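Local coordinates for protein putative succinylglutamate desuccinylase / aspartoacylase (Shewanella amazonensis, PDB 3FMC) that is thought to be a zinc-dependent hydrolase of the succinylglutamate desuccinylase/aspartoacylase family, probably acting on ester or related bonds, at residues M57-H62 with E256-I261; H107-E112 with R131-E136; V113-H118 with W219-V224. All coordinates share one frame; numbering follows the deposited sequence.

Contact 1. Residues M57-H62 with E256-I261; sequences MKLLEH and EDAEGI
L59, near the C-terminal end of helix 48-60, meets A258 and E259 of helix 251-267, and the closest approaches between side chains are carbon to carbon. The apolar part of the contact is methyl on methyl: CD1 of L59 lies 4.0 Å from CB of A258. The backbones stay well apart, with CA of L59 8.1 Å from CA of A258, and the leucine side chain, pointing toward the other helix, covers about half of that distance. Its CG sits anti to the carbonyl carbon (chi1 -75°), and from there the CD1 branch is the one that reaches across.

The second touch involves the aliphatic stem of a charged residue. CG of E259 approaches the same methyl, L59 CD1, at 4.2 Å, and the two side chains cross at about a right angle. Beyond CG the glutamate chain runs extended, so the carboxylate lies farther from the leucine than CG does.

Around this pair L59 also packs on L255 and L262 of helix 251-267, while A258 reaches Q55 and I261 touches V52 and L56. The seam therefore joins two helices of the family's catalytic domain over more than one turn. With 93 Å² buried and no hydrogen bond across the two segments, the local chemistry implies dispersion and water exclusion, without directional polar restraint.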
loop_
_atom_site.group_PDB
_atom_site.type_symbol
_atom_site.label_atom_id
_atom_site.label_comp_id
_atom_site.label_asym_id
_atom_site.label_seq_id
_atom_site.Cartn_x
_atom_site.Cartn_y
_atom_site.Cartn_z
HETATM N N MSE C 57 -8.045 16.582 -29.271
HETATM C CA MSE C 57 -7.174 17.628 -29.770
HETATM C C MSE C 57 -6.776 17.384 -31.236
HETATM O O MSE C 57 -6.710 18.336 -32.025
HETATM C CB MSE C 57 -5.946 17.782 -28.874
HETATM C CG MSE C 57 -6.324 18.340 -27.546
HETATM SE SE MSE C 57 -4.781 18.784 -26.392
HETATM C CE MSE C 57 -3.828 17.164 -26.383
ATOM N N LYS C 58 -6.502 16.147 -31.603
ATOM C CA LYS C 58 -6.147 15.824 -32.994
ATOM C C LYS C 58 -7.288 16.196 -33.952
ATOM O O LYS C 58 -7.041 16.699 -35.068
ATOM C CB LYS C 58 -5.843 14.340 -33.176
ATOM C CG LYS C 58 -4.671 13.820 -32.394
ATOM C CD LYS C 58 -3.381 14.499 -32.685
ATOM C CE LYS C 58 -2.671 14.007 -33.879
ATOM N NZ LYS C 58 -1.284 14.609 -33.795
ATOM N N LEU C 59 -8.522 15.919 -33.522
ATOM C CA LEU C 59 -9.723 16.277 -34.316
ATOM C C LEU C 59 -9.945 17.787 -34.371
ATOM O O LEU C 59 -10.228 18.342 -35.430
ATOM C CB LEU C 59 -10.963 15.598 -33.725
ATOM C CG LEU C 59 -11.127 14.114 -33.987
ATOM C CD1 LEU C 59 -12.206 13.501 -33.111
ATOM C CD2 LEU C 59 -11.397 13.887 -35.438
ATOM N N LEU C 60 -9.803 18.452 -33.226
ATOM C CA LEU C 60 -10.045 19.880 -33.102
ATOM C C LEU C 60 -9.141 20.683 -34.006
ATOM O O LEU C 60 -9.512 21.765 -34.448
ATOM C CB LEU C 60 -9.918 20.363 -31.687
ATOM C CG LEU C 60 -11.134 20.073 -30.810
ATOM C CD1 LEU C 60 -10.717 20.354 -29.343
ATOM C CD2 LEU C 60 -12.378 20.883 -31.227
ATOM N N GLU C 61 -7.965 20.157 -34.287
ATOM C CA GLU C 61 -7.055 20.861 -35.171
ATOM C C GLU C 61 -7.658 21.144 -36.538
ATOM O O GLU C 61 -7.206 22.075 -37.189
ATOM C CB GLU C 61 -5.727 20.115 -35.272
ATOM C CG GLU C 61 -4.944 20.332 -33.985
ATOM C CD GLU C 61 -3.776 19.418 -33.843
ATOM O OE1 GLU C 61 -3.481 18.642 -34.800
ATOM O OE2 GLU C 61 -3.168 19.490 -32.757
ATOM N N HIS C 62 -8.701 20.399 -36.918
ATOM C CA HIS C 62 -9.398 20.514 -38.207
ATOM C C HIS C 62 -10.810 21.115 -38.175
ATOM O O HIS C 62 -11.554 21.009 -39.161
ATOM C CB HIS C 62 -9.549 19.130 -38.823
ATOM C CG HIS C 62 -8.285 18.346 -38.829
ATOM N ND1 HIS C 62 -7.124 18.823 -39.400
ATOM C CD2 HIS C 62 -7.991 17.123 -38.332
ATOM C CE1 HIS C 62 -6.164 17.929 -39.243
ATOM N NE2 HIS C 62 -6.666 16.887 -38.605
ATOM N N GLU C 256 -13.943 7.283 -30.584
ATOM C CA GLU C 256 -15.409 7.279 -30.486
ATOM C C GLU C 256 -15.895 8.264 -29.433
ATOM O O GLU C 256 -16.816 9.049 -29.658
ATOM C CB GLU C 256 -15.928 5.860 -30.166
ATOM C CG GLU C 256 -17.339 5.849 -29.561
ATOM C CD GLU C 256 -17.905 4.459 -29.364
ATOM O OE1 GLU C 256 -18.061 3.751 -30.377
ATOM O OE2 GLU C 256 -18.234 4.096 -28.202
ATOM N N ASP C 257 -15.257 8.246 -28.266
ATOM C CA ASP C 257 -15.646 9.163 -27.202
ATOM C C ASP C 257 -15.457 10.630 -27.656
ATOM O O ASP C 257 -16.308 11.497 -27.430
ATOM C CB ASP C 257 -14.777 8.930 -25.961
ATOM C CG ASP C 257 -14.893 7.529 -25.422
ATOM O OD1 ASP C 257 -15.973 6.886 -25.575
ATOM O OD2 ASP C 257 -13.899 7.051 -24.842
ATOM N N ALA C 258 -14.314 10.902 -28.271
ATOM C CA ALA C 258 -14.009 12.269 -28.748
ATOM C C ALA C 258 -15.050 12.729 -29.791
ATOM O O ALA C 258 -15.479 13.894 -29.795
ATOM C CB ALA C 258 -12.603 12.290 -29.340
ATOM N N GLU C 259 -15.514 11.792 -30.621
ATOM C CA GLU C 259 -16.517 12.123 -31.661
ATOM C C GLU C 259 -17.849 12.514 -31.027
ATOM O O GLU C 259 -18.542 13.445 -31.471
ATOM C CB GLU C 259 -16.618 10.976 -32.666
ATOM C CG GLU C 259 -15.405 10.894 -33.594
ATOM C CD GLU C 259 -15.365 9.589 -34.418
ATOM O OE1 GLU C 259 -16.185 8.672 -34.173
ATOM O OE2 GLU C 259 -14.486 9.460 -35.289
ATOM N N GLY C 260 -18.203 11.861 -29.930
ATOM C CA GLY C 260 -19.391 12.247 -29.176
ATOM C C GLY C 260 -19.276 13.619 -28.544
ATOM O O GLY C 260 -20.199 14.402 -28.571
ATOM N N ILE C 261 -18.131 13.901 -27.924
ATOM C CA ILE C 261 -17.875 15.211 -27.342
ATOM C C ILE C 261 -18.025 16.267 -28.441
ATOM O O ILE C 261 -18.658 17.293 -28.230
ATOM C CB ILE C 261 -16.480 15.273 -26.717
ATOM C CG1 ILE C 261 -16.428 14.344 -25.480
ATOM C CG2 ILE C 261 -16.125 16.722 -26.327
ATOM C CD1 ILE C 261 -15.063 14.192 -24.817
#

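Contact 2. Residues H107-E112 with R131-E136; sequences HGFNIE and RATLVE
This is a mixed aromatic and aliphatic contact in the helical part of the putative catalytic domain, where the loop leading into helix 111-118 lies against the middle of helix 123-142. Its motif is a pair of CH-pi contacts, made by H107 and F109 with the adjacent helix residues L134 and T133. Together the segments bury 192 Å², with no hydrogen bond between them.

L134 serves both rings with one methyl. Its CD2 stands over a face of the H107 imidazole, 4.0 Å from the ring centroid and 23° off the normal, displaced toward the rim. The same methyl meets F109 at its edge, near the ring plane, with L134 CD2 3.9 Å from F109 CE1. One methyl thus touches both rings, over a face of one and at the edge of the other.

T133 supplies the other CH-pi contact. Its CG2 lies over one face of F109, 26° off the normal, and CZ is the nearest ring atom at 3.6 Å. The F109 ring gets there with CG between the backbone N and the carbonyl carbon (chi1 70°), while T133 holds CG2 anti to its own N. That rotamer leaves OG1 for polar partners, the indole NE1 of W114 and the carbonyl of A129.

The polar end of H107 is likewise engaged beyond the two segments: NE2 hydrogen-bonds NE2 of H163 on helix 150-163, so the imidazole bridges toward a third helix. N110, which follows F109, is the N-cap of helix 111-118, its OD1 accepting from V113 N. On the same side of the imidazole plane as L134 CD2, L134 O comes 3.4 Å from H107 CE1.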
loop_
_atom_site.group_PDB
_atom_site.type_symbol
_atom_site.label_atom_id
_atom_site.label_comp_id
_atom_site.label_asym_id
_atom_site.label_seq_id
_atom_site.Cartn_x
_atom_site.Cartn_y
_atom_site.Cartn_z
ATOM N N HIS C 107 -18.813 26.473 -2.147
ATOM C CA HIS C 107 -18.840 27.872 -1.771
ATOM C C HIS C 107 -19.881 28.096 -0.673
ATOM O O HIS C 107 -21.052 27.811 -0.823
ATOM C CB HIS C 107 -19.023 28.764 -2.983
ATOM C CG HIS C 107 -17.887 28.655 -3.962
ATOM N ND1 HIS C 107 -16.644 29.215 -3.733
ATOM C CD2 HIS C 107 -17.819 28.078 -5.185
ATOM C CE1 HIS C 107 -15.864 28.983 -4.778
ATOM N NE2 HIS C 107 -16.553 28.291 -5.670
ATOM N N GLY C 108 -19.416 28.583 0.454
ATOM C CA GLY C 108 -20.292 28.810 1.587
ATOM C C GLY C 108 -21.070 30.116 1.617
ATOM O O GLY C 108 -22.033 30.223 2.372
ATOM N N PHE C 109 -20.683 31.109 0.821
ATOM C CA PHE C 109 -21.374 32.394 0.872
ATOM C C PHE C 109 -22.893 32.304 0.577
ATOM O O PHE C 109 -23.397 31.395 -0.124
ATOM C CB PHE C 109 -20.654 33.445 0.029
ATOM C CG PHE C 109 -20.743 33.230 -1.439
ATOM C CD1 PHE C 109 -19.832 32.411 -2.108
ATOM C CD2 PHE C 109 -21.716 33.877 -2.178
ATOM C CE1 PHE C 109 -19.935 32.247 -3.469
ATOM C CE2 PHE C 109 -21.811 33.711 -3.524
ATOM C CZ PHE C 109 -20.944 32.906 -4.176
ATOM N N ASN C 110 -23.637 33.232 1.163
ATOM C CA ASN C 110 -25.100 33.197 1.048
ATOM C C ASN C 110 -25.487 33.757 -0.312
ATOM O O ASN C 110 -25.262 34.938 -0.589
ATOM C CB ASN C 110 -25.752 33.946 2.219
ATOM C CG ASN C 110 -27.272 33.909 2.166
ATOM O OD1 ASN C 110 -27.870 34.080 1.117
ATOM N ND2 ASN C 110 -27.899 33.694 3.312
ATOM N N ILE C 111 -26.036 32.891 -1.165
ATOM C CA ILE C 111 -26.358 33.258 -2.548
ATOM C C ILE C 111 -27.595 34.163 -2.612
ATOM O O ILE C 111 -27.664 35.071 -3.449
ATOM C CB ILE C 111 -26.462 31.990 -3.463
ATOM C CG1 ILE C 111 -25.070 31.377 -3.590
ATOM C CG2 ILE C 111 -27.015 32.348 -4.852
ATOM C CD1 ILE C 111 -24.994 29.981 -4.251
ATOM N N GLU C 112 -28.544 33.921 -1.730
ATOM C CA GLU C 112 -29.712 34.802 -1.640
ATOM C C GLU C 112 -29.224 36.239 -1.396
ATOM O O GLU C 112 -29.589 37.137 -2.130
ATOM C CB GLU C 112 -30.702 34.320 -0.567
ATOM C CG GLU C 112 -31.921 35.247 -0.368
ATOM C CD GLU C 112 -32.696 35.530 -1.682
ATOM O OE1 GLU C 112 -33.126 34.554 -2.339
ATOM O OE2 GLU C 112 -32.869 36.725 -2.034
ATOM N N ARG C 131 -19.123 34.931 -11.459
ATOM C CA ARG C 131 -17.958 34.182 -11.847
ATOM C C ARG C 131 -16.745 34.721 -11.107
ATOM O O ARG C 131 -15.940 33.955 -10.612
ATOM C CB ARG C 131 -17.705 34.263 -13.345
ATOM C CG ARG C 131 -16.597 33.309 -13.814
ATOM C CD ARG C 131 -16.456 33.210 -15.315
ATOM N NE ARG C 131 -17.736 33.373 -15.985
ATOM C CZ ARG C 131 -18.615 32.422 -16.307
ATOM N NH1 ARG C 131 -18.405 31.138 -16.063
ATOM N NH2 ARG C 131 -19.741 32.791 -16.900
ATOM N N ALA C 132 -16.622 36.044 -11.041
ATOM C CA ALA C 132 -15.492 36.670 -10.365
ATOM C C ALA C 132 -15.478 36.322 -8.889
ATOM O O ALA C 132 -14.408 36.069 -8.327
ATOM C CB ALA C 132 -15.496 38.214 -10.596
ATOM N N THR C 133 -16.654 36.281 -8.263
ATOM C CA THR C 133 -16.778 35.916 -6.864
ATOM C C THR C 133 -16.308 34.477 -6.644
ATOM O O THR C 133 -15.595 34.193 -5.689
ATOM C CB THR C 133 -18.224 36.065 -6.368
ATOM O OG1 THR C 133 -18.557 37.461 -6.313
ATOM C CG2 THR C 133 -18.443 35.415 -4.958
ATOM N N LEU C 134 -16.721 33.575 -7.524
ATOM C CA LEU C 134 -16.313 32.162 -7.404
ATOM C C LEU C 134 -14.788 32.006 -7.530
ATOM O O LEU C 134 -14.195 31.253 -6.766
ATOM C CB LEU C 134 -17.011 31.295 -8.452
ATOM C CG LEU C 134 -18.545 31.291 -8.447
ATOM C CD1 LEU C 134 -19.011 30.250 -9.516
ATOM C CD2 LEU C 134 -19.160 30.998 -7.082
ATOM N N VAL C 135 -14.194 32.691 -8.500
ATOM C CA VAL C 135 -12.756 32.664 -8.767
ATOM C C VAL C 135 -12.010 33.267 -7.558
ATOM O O VAL C 135 -11.000 32.724 -7.060
ATOM C CB VAL C 135 -12.408 33.378 -10.078
ATOM C CG1 VAL C 135 -10.889 33.595 -10.241
ATOM C CG2 VAL C 135 -12.940 32.596 -11.276
ATOM N N GLU C 136 -12.549 34.335 -7.014
ATOM C CA GLU C 136 -11.908 34.965 -5.857
ATOM C C GLU C 136 -11.985 34.100 -4.611
ATOM O O GLU C 136 -11.070 34.114 -3.782
ATOM C CB GLU C 136 -12.509 36.357 -5.573
ATOM C CG GLU C 136 -11.899 37.035 -4.303
ATOM C CD GLU C 136 -10.349 37.133 -4.308
ATOM O OE1 GLU C 136 -9.734 37.184 -5.399
ATOM O OE2 GLU C 136 -9.756 37.167 -3.203
#

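Contact 3. Residues V113-H118 with W219-V224; sequences VWYQEH and WTLAEV
L221 CD1 of helix 210-227 lies obliquely to two rings, those of W114 and Y115, and is 4.2 Å from W114 CE3 on the six-membered ring. One face of the W114 indole carries the H118 imidazole, with ND1 of H118 3.2 Å above the indole plane and over its centre. At the edge of the Y115 ring, near its plane, lies NE2 of Q116, which hydrogen-bonds E112 OE2. The rotation of H118 is fixed by a hydrogen bond from its ND1 to W114 O, 2.6 Å long and nearly straight at 170°. W114 O lies close to the H118 ring plane, and the donor stands off the plane of the W114 carbonyl.

Helices 111-118 and 210-227 form a buried helix-helix packing within the catalytic domain, their short segments crossing at -62° with axes 10.3 Å apart. Y115 and V224 are the closest pair: Y115 CB is 3.6 Å from V224 CG1, and the two side chains run alongside one another in opposite senses. With its CG anti to the backbone N (chi1 177°), Y115 also brings CD1 to 4.2 Å from L221 CD1. F130 of helix 123-142 meets W114 edge-to-face and also touches L221.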
loop_
_atom_site.group_PDB
_atom_site.type_symbol
_atom_site.label_atom_id
_atom_site.label_comp_id
_atom_site.label_asym_id
_atom_site.label_seq_id
_atom_site.Cartn_x
_atom_site.Cartn_y
_atom_site.Cartn_z
ATOM N N VAL C 113 -28.353 36.439 -0.401
ATOM C CA VAL C 113 -27.798 37.767 -0.102
ATOM C C VAL C 113 -26.962 38.290 -1.241
ATOM O O VAL C 113 -27.063 39.446 -1.615
ATOM C CB VAL C 113 -26.979 37.766 1.241
ATOM C CG1 VAL C 113 -26.208 39.086 1.447
ATOM C CG2 VAL C 113 -27.912 37.486 2.414
ATOM N N TRP C 114 -26.125 37.445 -1.833
ATOM C CA TRP C 114 -25.323 37.886 -2.968
ATOM C C TRP C 114 -26.268 38.341 -4.087
ATOM O O TRP C 114 -26.047 39.368 -4.728
ATOM C CB TRP C 114 -24.438 36.744 -3.489
ATOM C CG TRP C 114 -23.475 37.174 -4.530
ATOM C CD1 TRP C 114 -22.150 37.459 -4.335
ATOM C CD2 TRP C 114 -23.725 37.369 -5.946
ATOM N NE1 TRP C 114 -21.566 37.797 -5.527
ATOM C CE2 TRP C 114 -22.510 37.780 -6.524
ATOM C CE3 TRP C 114 -24.866 37.245 -6.773
ATOM C CZ2 TRP C 114 -22.381 38.056 -7.879
ATOM C CZ3 TRP C 114 -24.744 37.524 -8.118
ATOM C CH2 TRP C 114 -23.503 37.933 -8.664
ATOM N N TYR C 115 -27.312 37.539 -4.342
ATOM C CA TYR C 115 -28.268 37.909 -5.390
ATOM C C TYR C 115 -28.896 39.281 -5.118
ATOM O O TYR C 115 -28.912 40.152 -5.998
ATOM C CB TYR C 115 -29.347 36.851 -5.564
ATOM C CG TYR C 115 -30.359 37.271 -6.587
ATOM C CD1 TYR C 115 -30.064 37.202 -7.941
ATOM C CD2 TYR C 115 -31.605 37.761 -6.197
ATOM C CE1 TYR C 115 -30.999 37.618 -8.906
ATOM C CE2 TYR C 115 -32.542 38.185 -7.138
ATOM C CZ TYR C 115 -32.237 38.098 -8.492
ATOM O OH TYR C 115 -33.154 38.484 -9.451
ATOM N N GLN C 116 -29.410 39.474 -3.909
ATOM C CA GLN C 116 -30.041 40.762 -3.563
ATOM C C GLN C 116 -29.090 41.930 -3.814
ATOM O O GLN C 116 -29.489 42.948 -4.385
ATOM C CB GLN C 116 -30.605 40.759 -2.132
ATOM C CG GLN C 116 -31.823 39.794 -1.965
ATOM C CD GLN C 116 -32.985 40.062 -2.973
ATOM O OE1 GLN C 116 -33.347 41.211 -3.248
ATOM N NE2 GLN C 116 -33.558 38.994 -3.509
ATOM N N GLU C 117 -27.827 41.751 -3.454
ATOM C CA GLU C 117 -26.806 42.792 -3.637
ATOM C C GLU C 117 -26.385 43.063 -5.073
ATOM O O GLU C 117 -25.765 44.081 -5.347
ATOM C CB GLU C 117 -25.589 42.459 -2.774
ATOM C CG GLU C 117 -25.956 42.432 -1.285
ATOM C CD GLU C 117 -24.817 42.088 -0.340
ATOM O OE1 GLU C 117 -23.767 41.564 -0.792
ATOM O OE2 GLU C 117 -25.009 42.332 0.882
ATOM N N HIS C 118 -26.707 42.160 -6.000
ATOM C CA HIS C 118 -26.363 42.359 -7.408
ATOM C C HIS C 118 -27.588 42.361 -8.331
ATOM O O HIS C 118 -27.445 42.486 -9.548
ATOM C CB HIS C 118 -25.416 41.241 -7.867
ATOM C CG HIS C 118 -24.135 41.188 -7.103
ATOM N ND1 HIS C 118 -24.052 40.638 -5.844
ATOM C CD2 HIS C 118 -22.891 41.626 -7.417
ATOM C CE1 HIS C 118 -22.801 40.747 -5.411
ATOM N NE2 HIS C 118 -22.078 41.339 -6.348
ATOM N N TRP C 219 -26.589 26.779 -10.263
ATOM C CA TRP C 219 -27.929 26.195 -10.219
ATOM C C TRP C 219 -28.665 26.855 -9.068
ATOM O O TRP C 219 -29.831 27.241 -9.194
ATOM C CB TRP C 219 -27.848 24.699 -9.957
ATOM C CG TRP C 219 -29.071 23.888 -10.313
ATOM C CD1 TRP C 219 -30.353 24.348 -10.528
ATOM C CD2 TRP C 219 -29.126 22.468 -10.457
ATOM N NE1 TRP C 219 -31.188 23.304 -10.800
ATOM C CE2 TRP C 219 -30.468 22.132 -10.764
ATOM C CE3 TRP C 219 -28.174 21.437 -10.354
ATOM C CZ2 TRP C 219 -30.871 20.813 -10.988
ATOM C CZ3 TRP C 219 -28.585 20.137 -10.564
ATOM C CH2 TRP C 219 -29.927 19.840 -10.871
ATOM N N THR C 220 -27.987 26.972 -7.923
ATOM C CA THR C 220 -28.565 27.640 -6.762
ATOM C C THR C 220 -28.908 29.114 -7.068
ATOM O O THR C 220 -29.948 29.599 -6.639
ATOM C CB THR C 220 -27.605 27.545 -5.572
ATOM O OG1 THR C 220 -27.408 26.154 -5.259
ATOM C CG2 THR C 220 -28.178 28.269 -4.383
ATOM N N LEU C 221 -28.028 29.809 -7.784
ATOM C CA LEU C 221 -28.255 31.189 -8.182
ATOM C C LEU C 221 -29.502 31.288 -9.087
ATOM O O LEU C 221 -30.288 32.200 -8.923
ATOM C CB LEU C 221 -27.051 31.748 -8.970
ATOM C CG LEU C 221 -27.174 33.177 -9.513
ATOM C CD1 LEU C 221 -27.184 34.146 -8.330
ATOM C CD2 LEU C 221 -26.047 33.510 -10.472
ATOM N N ALA C 222 -29.651 30.348 -10.017
ATOM C CA ALA C 222 -30.796 30.327 -10.942
ATOM C C ALA C 222 -32.072 30.117 -10.136
ATOM O O ALA C 222 -33.108 30.760 -10.418
ATOM C CB ALA C 222 -30.621 29.216 -11.977
ATOM N N GLU C 223 -31.989 29.257 -9.124
ATOM C CA GLU C 223 -33.128 28.973 -8.208
ATOM C C GLU C 223 -33.536 30.213 -7.453
ATOM O O GLU C 223 -34.724 30.544 -7.344
ATOM C CB GLU C 223 -32.762 27.860 -7.192
ATOM C CG GLU C 223 -32.632 26.469 -7.801
ATOM C CD GLU C 223 -32.161 25.404 -6.799
ATOM O OE1 GLU C 223 -31.727 25.752 -5.661
ATOM O OE2 GLU C 223 -32.221 24.207 -7.182
ATOM N N VAL C 224 -32.540 30.890 -6.884
ATOM C CA VAL C 224 -32.768 32.136 -6.163
ATOM C C VAL C 224 -33.394 33.189 -7.076
ATOM O O VAL C 224 -34.346 33.823 -6.686
ATOM C CB VAL C 224 -31.476 32.662 -5.510
ATOM C CG1 VAL C 224 -31.642 34.129 -5.037
ATOM C CG2 VAL C 224 -31.057 31.682 -4.348
#

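Contacts 2 and 3 share helix 111-118 and lie with centres about 10 Å apart, whereas contact 1 is remote, its centre about 33 Å from that of contact 2 and about 36 Å from that of contact 3. A T133–W114 hydrogen bond and packing of I111 on T220 and L221 tie the two neighbours together. Contact 3 is the buried one; contacts 1 and 2 are only partly buried. None has a hydrogen bond between its segments, but contact 1 is purely aliphatic, contact 2 sets methyls on ring faces, and contact 3 mixes oblique aromatic-aliphatic packing with an intrahelical histidine bond. Along the chain both neighbours are nested inside the loop that contact 1 closes.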